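Local coordinates for protein rhizobiales Sp. Pch2 (Marine metagenome, PDB 6PB3) that probably uses ATP hydrolysis, as a Trip13/Pch2-like AAA+ remodeller, to act on HORMA domain proteins that regulate bacterial cGAS-like enzymes in bacteriophage immunity, at residues Thr242-Thr245 and Gly246-Glu250; Ser288-Pro291 and Ala292-Leu295. All blocks are in the same frame, centred on the assembly; numbering follows the deposited sequence.

Interactions 1 and 2 are two helix N-termini, those of helices 246-255 and 291-300, set side by side in the all-helical C-terminal part that follows the nucleotide-binding sheet, as in other AAA+ ATPases. Their centres lie about 10 Å apart and they touch directly: Gln-248 NE2 packs 3.4 Å from Pro-291 CB, and Thr-242 CG2 lies 3.7 Å from Ile-289 CD1. Each start is capped by a side chain, Thr-245 in the first and Asn-290 in the second. Both are surface contacts, their centres about 28 and 31 Å from the centre of the chain, and the loops leading into them pack on another subunit of the six-chain assembly.

Interaction 1: Thr242-Thr245 and Gly246-Glu250; sequences TGVT and GSQIE
Ile-249 N donates to Thr-245 O at 2.9 Å and closes the first turn of helix 246-255, where the backbone, extended through Val-244 and Thr-245, turns helical from Gly-246. Thr-245 is the N-cap, and with Gln-248 it forms a capping box. The box is reciprocal. Gln-248 N gives a 2.9 Å bond to Thr-245 OG1, and Gln-248 OE1 takes the N-H of Thr-245 at 3.0 Å in a nearly straight bond (167°), its donor tilted out of the amide plane. With chi1 at 78°, the hydroxyl of Thr-245 sits between its own N and carbonyl carbon, facing the helix end, while its CG2 lies 3.4 Å from Gln-248 OE1. Beside the box, Val-244 CG1 lies across Ile-249 CG1 at 3.6 Å, an apolar contact from N' to N4 that resembles a hydrophobic staple. The loop end, at Thr-242, packs on His-60 of a second subunit. The other residues meet the preceding helix 228-239: Val-244 rests on Leu-239, Ile-249 on Ile-235 and Thr-236, and Glu-250 forms a salt bridge with Arg-232.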
# COMPACT_ATOMS: atom_id res chain seq x y z
N THR A 242 42.87 12.07 -18.30
CA THR A 242 42.10 12.54 -19.45
C THR A 242 42.18 14.04 -19.62
O THR A 242 41.63 14.57 -20.59
CB THR A 242 40.63 12.13 -19.32
OG1 THR A 242 40.06 12.79 -18.19
CG2 THR A 242 40.50 10.62 -19.15
N GLY A 243 42.83 14.75 -18.70
CA GLY A 243 42.94 16.19 -18.82
C GLY A 243 41.74 16.96 -18.32
O GLY A 243 41.68 18.18 -18.50
N VAL A 244 40.77 16.29 -17.70
CA VAL A 244 39.64 16.97 -17.09
C VAL A 244 40.12 17.77 -15.88
O VAL A 244 40.78 17.24 -14.98
CB VAL A 244 38.56 15.96 -16.68
CG1 VAL A 244 37.50 16.63 -15.83
CG2 VAL A 244 37.94 15.34 -17.92
N THR A 245 39.79 19.06 -15.86
CA THR A 245 40.23 19.93 -14.78
C THR A 245 39.48 19.60 -13.49
O THR A 245 38.45 18.90 -13.49
CB THR A 245 40.03 21.40 -15.13
OG1 THR A 245 38.65 21.76 -14.97
CG2 THR A 245 40.46 21.68 -16.57
N GLY A 246 40.02 20.09 -12.38
CA GLY A 246 39.31 19.96 -11.11
C GLY A 246 38.01 20.73 -11.10
O GLY A 246 37.02 20.28 -10.52
N SER A 247 37.99 21.89 -11.76
CA SER A 247 36.77 22.67 -11.86
C SER A 247 35.70 21.91 -12.64
O SER A 247 34.52 21.93 -12.28
CB SER A 247 37.08 24.02 -12.50
OG SER A 247 35.97 24.89 -12.42
N GLN A 248 36.11 21.23 -13.71
CA GLN A 248 35.16 20.40 -14.46
C GLN A 248 34.72 19.18 -13.67
O GLN A 248 33.58 18.74 -13.79
CB GLN A 248 35.79 20.00 -15.80
CG GLN A 248 35.99 21.19 -16.77
CD GLN A 248 36.92 20.87 -17.94
OE1 GLN A 248 37.80 20.02 -17.84
NE2 GLN A 248 36.72 21.57 -19.06
N ILE A 249 35.61 18.63 -12.83
CA ILE A 249 35.21 17.52 -11.97
C ILE A 249 34.14 17.98 -10.98
O ILE A 249 33.16 17.26 -10.73
CB ILE A 249 36.44 16.93 -11.25
CG1 ILE A 249 37.24 16.11 -12.26
CG2 ILE A 249 36.00 16.11 -10.05
CD1 ILE A 249 38.49 15.46 -11.70
N GLU A 250 34.29 19.18 -10.43
CA GLU A 250 33.32 19.66 -9.45
C GLU A 250 31.95 19.85 -10.09
O GLU A 250 30.92 19.60 -9.45
CB GLU A 250 33.81 20.97 -8.83
CG GLU A 250 35.01 20.78 -7.93
CD GLU A 250 34.78 19.71 -6.88
OE1 GLU A 250 33.73 19.75 -6.20
OE2 GLU A 250 35.65 18.82 -6.73

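Interaction 2: Ser288-Pro291 and Ala292-Leu295; sequences SINP and ARAL
Asn-290 and Arg-293 cross at about a right angle at the N-terminus of helix 291-300, where Asn-290 is the N-cap and Pro-291 the first helical residue. The amide of Asn-290 lies against the aliphatic part of Arg-293: ND2 comes to 3.4 Å from Arg-293 CG, and Asn-290 CB lies 3.8 Å from Arg-293 CD. This is van der Waals contact with the methylenes, and the amide and guanidinium planes stand 65° apart. A bend at chi3 (83°) turns the end of the arginine chain, and its NH2 forms a salt bridge with Asp-282 of helix 268-283, tying the new helix to the preceding one.

The oxygen end of the same amide does the capping. A chi1 of -176° swings the amide of Asn-290 away from its own N and brings OD1 to the first turn, where it accepts from Ala-292 N at 2.9 Å. That bond is bent, and the donor stands above the carbonyl plane. OD1 also lies 3.4 Å from Ala-292 CB, a van der Waals contact beside the capping bond. Pro-291 suits the first helical position, since its ring nitrogen has no hydrogen to offer and its backbone is already helical.

Around this cap, Pro-291 packs on Gln-248 and Leu-295 on Ala-255, both of helix 246-255, while Ala-294 meets Ile-279 of helix 268-283. Ile-289, buried just ahead of the cap, packs on Leu-66 of a second subunit. Main-chain bonds complete the turn: Ala-294 N reaches Asn-290 O at 2.9 Å, and Leu-295 N donates to Pro-291 O at 2.9 Å.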
# COMPACT_ATOMS: atom_id res chain seq x y z
N SER A 288 38.41 12.24 -28.35
CA SER A 288 38.84 12.30 -26.97
C SER A 288 37.68 12.72 -26.07
O SER A 288 36.65 13.23 -26.52
CB SER A 288 40.03 13.27 -26.83
OG SER A 288 39.93 14.33 -27.76
N ILE A 289 37.84 12.47 -24.77
CA ILE A 289 36.79 12.78 -23.81
C ILE A 289 36.54 14.29 -23.78
O ILE A 289 37.48 15.09 -23.72
CB ILE A 289 37.16 12.22 -22.43
CG1 ILE A 289 36.85 10.73 -22.38
CG2 ILE A 289 36.41 12.94 -21.32
CD1 ILE A 289 37.56 9.98 -21.30
N ASN A 290 35.26 14.67 -23.85
CA ASN A 290 34.86 16.08 -23.92
C ASN A 290 34.15 16.46 -22.64
O ASN A 290 33.03 16.00 -22.39
CB ASN A 290 33.95 16.32 -25.13
CG ASN A 290 33.58 17.80 -25.30
OD1 ASN A 290 33.71 18.62 -24.38
ND2 ASN A 290 33.10 18.14 -26.49
N PRO A 291 34.75 17.32 -21.80
CA PRO A 291 34.09 17.67 -20.53
C PRO A 291 32.72 18.29 -20.71
O PRO A 291 31.81 18.04 -19.89
CB PRO A 291 35.07 18.66 -19.89
CG PRO A 291 36.38 18.43 -20.59
CD PRO A 291 36.04 17.99 -21.97
N ALA A 292 32.53 19.09 -21.76
CA ALA A 292 31.22 19.69 -21.99
C ALA A 292 30.17 18.62 -22.24
O ALA A 292 29.06 18.69 -21.71
CB ALA A 292 31.29 20.67 -23.17
N ARG A 293 30.51 17.61 -23.04
CA ARG A 293 29.56 16.54 -23.29
C ARG A 293 29.34 15.71 -22.04
O ARG A 293 28.21 15.31 -21.74
CB ARG A 293 30.04 15.66 -24.45
CG ARG A 293 30.28 16.45 -25.74
CD ARG A 293 30.67 15.53 -26.88
NE ARG A 293 29.51 14.92 -27.53
CZ ARG A 293 29.57 13.94 -28.43
NH1 ARG A 293 30.74 13.43 -28.79
NH2 ARG A 293 28.45 13.46 -28.96
N ALA A 294 30.41 15.45 -21.28
CA ALA A 294 30.27 14.69 -20.04
C ALA A 294 29.33 15.40 -19.07
O ALA A 294 28.54 14.74 -18.37
CB ALA A 294 31.64 14.45 -19.40
N LEU A 295 29.40 16.73 -18.99
CA LEU A 295 28.50 17.44 -18.09
C LEU A 295 27.08 17.38 -18.61
O LEU A 295 26.14 17.13 -17.84
CB LEU A 295 28.96 18.88 -17.92
CG LEU A 295 28.08 19.72 -16.97
CD1 LEU A 295 28.09 19.14 -15.56
CD2 LEU A 295 28.51 21.19 -16.96